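Local coordinates for spike protein S1 (Bat coronavirus HKU9, PDB 5GYQ), which forms the putative receptor-binding domain of the viral spike, the glycoprotein that probably attaches the virion to its host cell and so starts infection, at residues I71-T74 with H75-N78; D85-L89 with Y90-L94. All coordinates share one frame; numbering follows the deposited sequence.

Interaction 1. Residues I71-T74 with H75-N78. With NAG (2-acetamido-2-deoxy-beta-D-glucopyranose), chain B.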
ATOM      1  N   ILE A  71      -8.782   2.386  -2.014  1.00 15.15           N
ATOM      2  CA  ILE A  71      -9.442   2.394  -0.710  1.00 13.98           C
ATOM      3  C   ILE A  71     -10.373   3.601  -0.603  1.00 17.13           C
ATOM      4  O   ILE A  71     -10.022   4.687  -1.053  1.00 19.39           O
ATOM      5  CB  ILE A  71      -8.382   2.407   0.432  1.00 14.48           C
ATOM      6  CG1 ILE A  71      -9.020   2.218   1.806  1.00 10.62           C
ATOM      7  CG2 ILE A  71      -7.538   3.680   0.389  1.00 13.07           C
ATOM      8  CD1 ILE A  71      -7.990   2.050   2.924  1.00 14.30           C
ATOM      9  N   ASN A  72     -11.566   3.431  -0.036  1.00 12.93           N
ATOM     10  CA  ASN A  72     -12.448   4.589   0.078  1.00 17.04           C
ATOM     11  C   ASN A  72     -12.325   5.230   1.458  1.00 14.27           C
ATOM     12  O   ASN A  72     -11.618   4.711   2.326  1.00 16.45           O
ATOM     13  CB  ASN A  72     -13.906   4.224  -0.279  1.00 15.18           C
ATOM     14  CG  ASN A  72     -14.650   3.438   0.805  1.00 17.60           C
ATOM     15  OD1 ASN A  72     -14.137   3.153   1.887  1.00 16.76           O
ATOM     16  ND2 ASN A  72     -15.902   3.094   0.492  1.00 15.97           N
ATOM     17  N   GLU A  73     -12.993   6.367   1.645  1.00 19.99           N
ATOM     18  CA  GLU A  73     -12.783   7.211   2.823  1.00 21.06           C
ATOM     19  C   GLU A  73     -13.057   6.508   4.156  1.00 16.26           C
ATOM     20  O   GLU A  73     -12.285   6.657   5.101  1.00 20.07           O
ATOM     21  CB  GLU A  73     -13.647   8.469   2.723  1.00 22.75           C
ATOM     22  CG  GLU A  73     -13.472   9.439   3.892  1.00 25.84           C
ATOM     23  CD  GLU A  73     -12.169  10.228   3.836  1.00 36.91           C
ATOM     24  OE1 GLU A  73     -11.814  10.867   4.850  1.00 38.26           O
ATOM     25  OE2 GLU A  73     -11.499  10.223   2.783  1.00 41.79           O
ATOM     26  N   THR A  74     -14.152   5.757   4.229  1.00 15.50           N
ATOM     27  CA  THR A  74     -14.512   5.032   5.447  1.00 16.57           C
ATOM     28  C   THR A  74     -13.396   4.077   5.867  1.00 17.29           C
ATOM     29  O   THR A  74     -12.906   4.104   7.008  1.00 17.75           O
ATOM     30  CB  THR A  74     -15.816   4.223   5.251  1.00 20.01           C
ATOM     31  OG1 THR A  74     -16.859   5.083   4.771  1.00 26.62           O
ATOM     32  CG2 THR A  74     -16.252   3.573   6.558  1.00 20.05           C
ATOM     33  N   HIS A  75     -12.992   3.241   4.919  1.00 17.29           N
ATOM     34  CA  HIS A  75     -11.970   2.235   5.161  1.00 14.83           C
ATOM     35  C   HIS A  75     -10.619   2.872   5.441  1.00 14.76           C
ATOM     36  O   HIS A  75      -9.832   2.338   6.218  1.00 13.94           O
ATOM     37  CB  HIS A  75     -11.871   1.286   3.968  1.00 10.88           C
ATOM     38  CG  HIS A  75     -13.097   0.453   3.755  1.00 10.23           C
ATOM     39  ND1 HIS A  75     -13.441  -0.057   2.525  1.00 12.32           N
ATOM     40  CD2 HIS A  75     -14.055   0.039   4.619  1.00 13.22           C
ATOM     41  CE1 HIS A  75     -14.563  -0.750   2.635  1.00 13.02           C
ATOM     42  NE2 HIS A  75     -14.955  -0.708   3.894  1.00 16.70           N
ATOM     43  N   LEU A  76     -10.355   4.014   4.811  1.00 12.71           N
ATOM     44  CA  LEU A  76      -9.105   4.737   5.038  1.00 13.34           C
ATOM     45  C   LEU A  76      -9.034   5.284   6.460  1.00 17.52           C
ATOM     46  O   LEU A  76      -8.010   5.158   7.139  1.00 16.14           O
ATOM     47  CB  LEU A  76      -8.947   5.878   4.030  1.00 14.23           C
ATOM     48  CG  LEU A  76      -7.658   6.692   4.170  1.00 21.28           C
ATOM     49  CD1 LEU A  76      -6.442   5.820   3.903  1.00 15.70           C
ATOM     50  CD2 LEU A  76      -7.675   7.899   3.247  1.00 20.04           C
ATOM     51  N   ASN A  77     -10.132   5.893   6.902  1.00 13.92           N
ATOM     52  CA  ASN A  77     -10.211   6.436   8.250  1.00 20.23           C
ATOM     53  C   ASN A  77     -10.099   5.334   9.295  1.00 16.98           C
ATOM     54  O   ASN A  77      -9.394   5.487  10.294  1.00 16.47           O
ATOM     55  CB  ASN A  77     -11.508   7.221   8.438  1.00 20.79           C
ATOM     56  CG  ASN A  77     -11.519   8.518   7.655  1.00 34.59           C
ATOM     57  OD1 ASN A  77     -10.470   9.116   7.411  1.00 33.40           O
ATOM     58  ND2 ASN A  77     -12.705   8.960   7.254  1.00 30.54           N
ATOM     59  N   ASN A  78     -10.783   4.218   9.061  1.00 15.60           N
ATOM     60  CA  ASN A  78     -10.644   3.075   9.958  1.00 13.99           C
ATOM     61  C   ASN A  78      -9.218   2.524   9.965  1.00 16.35           C
ATOM     62  O   ASN A  78      -8.726   2.064  10.995  1.00 16.91           O
ATOM     63  CB  ASN A  78     -11.628   1.973   9.575  1.00 14.06           C
ATOM     64  CG  ASN A  78     -13.058   2.344   9.888  1.00 17.42           C
ATOM     65  OD1 ASN A  78     -13.315   3.168  10.766  1.00 19.68           O
ATOM     66  ND2 ASN A  78     -14.000   1.742   9.168  1.00 19.80           N
TER
HETATM   67  C1  NAG B   1     -16.794   2.366   1.353  1.00 14.48           C
HETATM   68  C2  NAG B   1     -18.050   3.146   1.665  1.00 25.09           C
HETATM   69  C3  NAG B   1     -18.861   2.412   2.723  1.00 27.48           C
HETATM   70  C4  NAG B   1     -19.147   0.981   2.272  1.00 19.22           C
HETATM   71  C5  NAG B   1     -17.878   0.281   1.773  1.00 18.36           C
HETATM   72  C6  NAG B   1     -18.177  -1.022   1.067  1.00 19.28           C
HETATM   73  C7  NAG B   1     -17.906   5.564   1.288  1.00 26.32           C
HETATM   74  C8  NAG B   1     -17.547   6.895   1.878  1.00 23.01           C
HETATM   75  N2  NAG B   1     -17.745   4.502   2.090  1.00 24.07           N
HETATM   76  O3  NAG B   1     -20.073   3.127   2.925  1.00 24.26           O
HETATM   77  O4  NAG B   1     -19.612   0.197   3.368  1.00 27.74           O
HETATM   78  O5  NAG B   1     -17.148   1.094   0.839  1.00 18.06           O
HETATM   79  O6  NAG B   1     -16.985  -1.693   0.682  1.00 20.38           O
HETATM   80  O7  NAG B   1     -18.323   5.449   0.139  1.00 21.89           O
HETATM   81  O   HOH W   1     -14.677   5.206   8.888  1.00 31.23           O
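Asn-72 OD1 accepts the backbone N-H of His-75 at 3.2 Å in a nearly straight bond (171°), an N-cap that opens helix 73-81. The same oxygen hangs over one face of the His-75 ring. With CG of Asn-72 lying between its own N and carbonyl carbon (chi1 76°), the amide is turned back over the first helical turn while ND2 points to the sugar, joined covalently to C1 of the N-acetylglucosamine (1.4 Å). One asparagine thus starts a helix and carries a glycan. The acetamido N2 of the sugar donates to OG1 of Thr-74, third residue of the sequon, over 2.9 Å, and C1 lies over one face of the His-75 ring, displaced toward its rim. Farther along, Asn-77 ND2 gives Glu-73 OE1 a bent hydrogen bond of 3.2 Å from above the carboxylate plane, the two flat groups 79° apart. Ile-71 CD1 rests 3.6 Å from Leu-76 CA. Tyr-113 OH bonds to both His-75 ND1 and Asn-72 N, and Ser-146 OG to Asn-72 ND2, positioning cap and ring. The turn links strand 63-71 to helix 73-81, with His-44 of strand 43-49 against Leu-76 and Phe-87 of helix 86-90 against Ile-71.

Interaction 2. Residues D85-L89 with Y90-L94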
ATOM      1  N   ASP A  85     -12.761  -3.293  10.213  1.00 15.29           N
ATOM      2  CA  ASP A  85     -13.868  -3.273   9.260  1.00 17.56           C
ATOM      3  C   ASP A  85     -13.602  -4.289   8.160  1.00 13.90           C
ATOM      4  O   ASP A  85     -12.616  -5.018   8.223  1.00 12.94           O
ATOM      5  CB  ASP A  85     -14.082  -1.868   8.678  1.00 16.22           C
ATOM      6  CG  ASP A  85     -12.854  -1.321   7.961  1.00 20.33           C
ATOM      7  OD1 ASP A  85     -11.879  -2.067   7.747  1.00 17.99           O
ATOM      8  OD2 ASP A  85     -12.874  -0.128   7.594  1.00 25.40           O
ATOM      9  N   THR A  86     -14.476  -4.338   7.159  1.00 12.32           N
ATOM     10  CA  THR A  86     -14.365  -5.345   6.103  1.00 14.74           C
ATOM     11  C   THR A  86     -13.019  -5.275   5.389  1.00 15.74           C
ATOM     12  O   THR A  86     -12.447  -6.304   5.018  1.00 14.24           O
ATOM     13  CB  THR A  86     -15.488  -5.199   5.060  1.00 18.49           C
ATOM     14  OG1 THR A  86     -15.530  -3.850   4.583  1.00 16.96           O
ATOM     15  CG2 THR A  86     -16.833  -5.549   5.670  1.00 18.69           C
ATOM     16  N   PHE A  87     -12.514  -4.060   5.214  1.00 13.73           N
ATOM     17  CA  PHE A  87     -11.226  -3.851   4.556  1.00 12.94           C
ATOM     18  C   PHE A  87     -10.108  -4.575   5.298  1.00 10.36           C
ATOM     19  O   PHE A  87      -9.391  -5.387   4.714  1.00 11.83           O
ATOM     20  CB  PHE A  87     -10.911  -2.352   4.462  1.00 14.51           C
ATOM     21  CG  PHE A  87      -9.687  -2.030   3.641  1.00 13.17           C
ATOM     22  CD1 PHE A  87      -8.418  -2.100   4.196  1.00 11.84           C
ATOM     23  CD2 PHE A  87      -9.809  -1.645   2.318  1.00 13.25           C
ATOM     24  CE1 PHE A  87      -7.292  -1.807   3.445  1.00 13.71           C
ATOM     25  CE2 PHE A  87      -8.691  -1.345   1.561  1.00 21.11           C
ATOM     26  CZ  PHE A  87      -7.428  -1.428   2.122  1.00 17.47           C
ATOM     27  N   SER A  88      -9.966  -4.288   6.588  1.00 11.32           N
ATOM     28  CA  SER A  88      -8.844  -4.814   7.362  1.00 11.04           C
ATOM     29  C   SER A  88      -9.066  -6.255   7.810  1.00 14.86           C
ATOM     30  O   SER A  88      -8.109  -6.972   8.112  1.00 16.59           O
ATOM     31  CB  SER A  88      -8.573  -3.929   8.579  1.00 13.40           C
ATOM     32  OG  SER A  88      -9.746  -3.752   9.360  1.00 13.41           O
ATOM     33  N   LEU A  89     -10.323  -6.679   7.859  1.00 11.60           N
ATOM     34  CA  LEU A  89     -10.626  -8.041   8.274  1.00 11.58           C
ATOM     35  C   LEU A  89     -10.524  -9.024   7.114  1.00 13.03           C
ATOM     36  O   LEU A  89     -10.164 -10.182   7.313  1.00 13.57           O
ATOM     37  CB  LEU A  89     -12.019  -8.120   8.898  1.00 11.20           C
ATOM     38  CG  LEU A  89     -12.200  -7.466  10.270  1.00 15.38           C
ATOM     39  CD1 LEU A  89     -13.647  -7.574  10.721  1.00 14.66           C
ATOM     40  CD2 LEU A  89     -11.265  -8.090  11.296  1.00 15.19           C
ATOM     41  N   TYR A  90     -10.828  -8.567   5.901  1.00  9.77           N
ATOM     42  CA  TYR A  90     -10.955  -9.505   4.787  1.00  9.83           C
ATOM     43  C   TYR A  90     -10.126  -9.185   3.541  1.00 11.03           C
ATOM     44  O   TYR A  90     -10.169  -9.936   2.570  1.00 10.11           O
ATOM     45  CB  TYR A  90     -12.425  -9.613   4.378  1.00  9.31           C
ATOM     46  CG  TYR A  90     -13.371  -9.900   5.525  1.00 14.26           C
ATOM     47  CD1 TYR A  90     -13.371 -11.135   6.158  1.00 11.71           C
ATOM     48  CD2 TYR A  90     -14.271  -8.937   5.965  1.00 13.01           C
ATOM     49  CE1 TYR A  90     -14.237 -11.406   7.201  1.00 11.67           C
ATOM     50  CE2 TYR A  90     -15.142  -9.195   7.007  1.00 11.67           C
ATOM     51  CZ  TYR A  90     -15.119 -10.434   7.621  1.00 17.24           C
ATOM     52  OH  TYR A  90     -15.980 -10.699   8.659  1.00 18.41           O
ATOM     53  N   ASN A  91      -9.367  -8.093   3.555  1.00 15.76           N
ATOM     54  CA  ASN A  91      -8.658  -7.683   2.340  1.00 10.59           C
ATOM     55  C   ASN A  91      -7.187  -7.338   2.543  1.00 13.46           C
ATOM     56  O   ASN A  91      -6.313  -7.979   1.960  1.00 10.89           O
ATOM     57  CB  ASN A  91      -9.377  -6.494   1.702  1.00 12.24           C
ATOM     58  CG  ASN A  91     -10.789  -6.835   1.279  1.00 12.05           C
ATOM     59  OD1 ASN A  91     -11.036  -7.207   0.131  1.00 11.30           O
ATOM     60  ND2 ASN A  91     -11.725  -6.730   2.215  1.00 13.30           N
ATOM     61  N   TYR A  92      -6.917  -6.316   3.349  1.00 11.91           N
ATOM     62  CA  TYR A  92      -5.545  -5.933   3.659  1.00 12.59           C
ATOM     63  C   TYR A  92      -5.437  -5.446   5.097  1.00 13.02           C
ATOM     64  O   TYR A  92      -6.203  -4.582   5.523  1.00 11.50           O
ATOM     65  CB  TYR A  92      -5.045  -4.845   2.704  1.00 12.17           C
ATOM     66  CG  TYR A  92      -3.604  -4.452   2.949  1.00 13.49           C
ATOM     67  CD1 TYR A  92      -2.571  -5.088   2.284  1.00 13.05           C
ATOM     68  CD2 TYR A  92      -3.277  -3.454   3.863  1.00 17.04           C
ATOM     69  CE1 TYR A  92      -1.253  -4.743   2.511  1.00 17.27           C
ATOM     70  CE2 TYR A  92      -1.963  -3.104   4.098  1.00 18.00           C
ATOM     71  CZ  TYR A  92      -0.955  -3.750   3.419  1.00 16.46           C
ATOM     72  OH  TYR A  92       0.356  -3.400   3.649  1.00 18.55           O
ATOM     73  N   ALA A  93      -4.473  -5.989   5.835  1.00 14.46           N
ATOM     74  CA  ALA A  93      -4.279  -5.620   7.235  1.00 16.42           C
ATOM     75  C   ALA A  93      -2.824  -5.274   7.530  1.00 16.45           C
ATOM     76  O   ALA A  93      -1.909  -5.973   7.095  1.00 16.54           O
ATOM     77  CB  ALA A  93      -4.744  -6.744   8.143  1.00 17.87           C
ATOM     78  N   LEU A  94      -2.618  -4.192   8.274  1.00 17.72           N
ATOM     79  CA  LEU A  94      -1.280  -3.805   8.707  1.00 21.76           C
ATOM     80  C   LEU A  94      -0.664  -4.877   9.600  1.00 16.80           C
ATOM     81  O   LEU A  94      -1.369  -5.530  10.368  1.00 22.75           O
ATOM     82  CB  LEU A  94      -1.322  -2.470   9.453  1.00 16.92           C
ATOM     83  CG  LEU A  94      -1.676  -1.245   8.615  1.00 20.12           C
ATOM     84  CD1 LEU A  94      -1.765  -0.017   9.499  1.00 23.44           C
ATOM     85  CD2 LEU A  94      -0.644  -1.050   7.517  1.00 16.72           C
TER
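Leu-89 CB sits over the centre of one face of the Tyr-90 ring, 3.8 Å from its centroid, a CH-pi contact between consecutive residues. Tyr-90 CG, opposite the carbonyl carbon across the CA-CB bond (chi1 -51°), carries the ring alongside the helix, where CD2 meets Thr-86 CB at 4.0 Å. Phe-87 and Tyr-92 run side by side, CE1 of the phenylalanine lying 3.9 Å from CB of the tyrosine; Trp-22 packs edge-to-face with the Tyr-92 ring, whose hydroxyl bonds to Asp-67. At the N-cap, Asp-85 OD1 receives Ser-88 N nearly along its C-O axis, while OD2 bonds to Asn-78. Beyond helix 86-90 the chain turns toward strand 100-111. The carbonyls of Thr-86 and Phe-87, in the first turn, each take two donors from the far end, from opposite faces. Thr-86 O accepts Tyr-90 N and, at 2.9 Å, Asn-91 ND2, which comes from above the carbonyl plane. Phe-87 O accepts Asn-91 N and, at 3.0 Å, Tyr-92 N. A near-linear CA-H...O contact joins Ser-88 CA to Tyr-92 O. Since Asn-91 OD1 also takes Ala-116 N, its amide is fixed in rotation, and with the two doubly gripped carbonyls it holds the chain where it leaves the helix.

Interaction 1 is the opening of helix 73-81; interaction 2 is helix 86-90 from its N-cap to the loop beyond its end. Their centres are 11 Å apart, and each helix is begun by a side-chain N-cap. They meet directly: Asn-78 ND2 lies 2.7 Å from Asp-85 OD2, probably a hydrogen bond, so the aspartate that caps the second helix with one oxygen would hold the first with the other. Ile-71 CG1 lies 3.6 Å from Phe-87 CE2. The sugar on Asn-72 lies by His-75, and Thr-86 touches another N-acetylglucosamine, probably of the same glycan. Tyr-113, Val-115 and Ser-146 join Asn-72, Thr-74 and His-75 around the glycan, with Tyr-113 also packing against Phe-87.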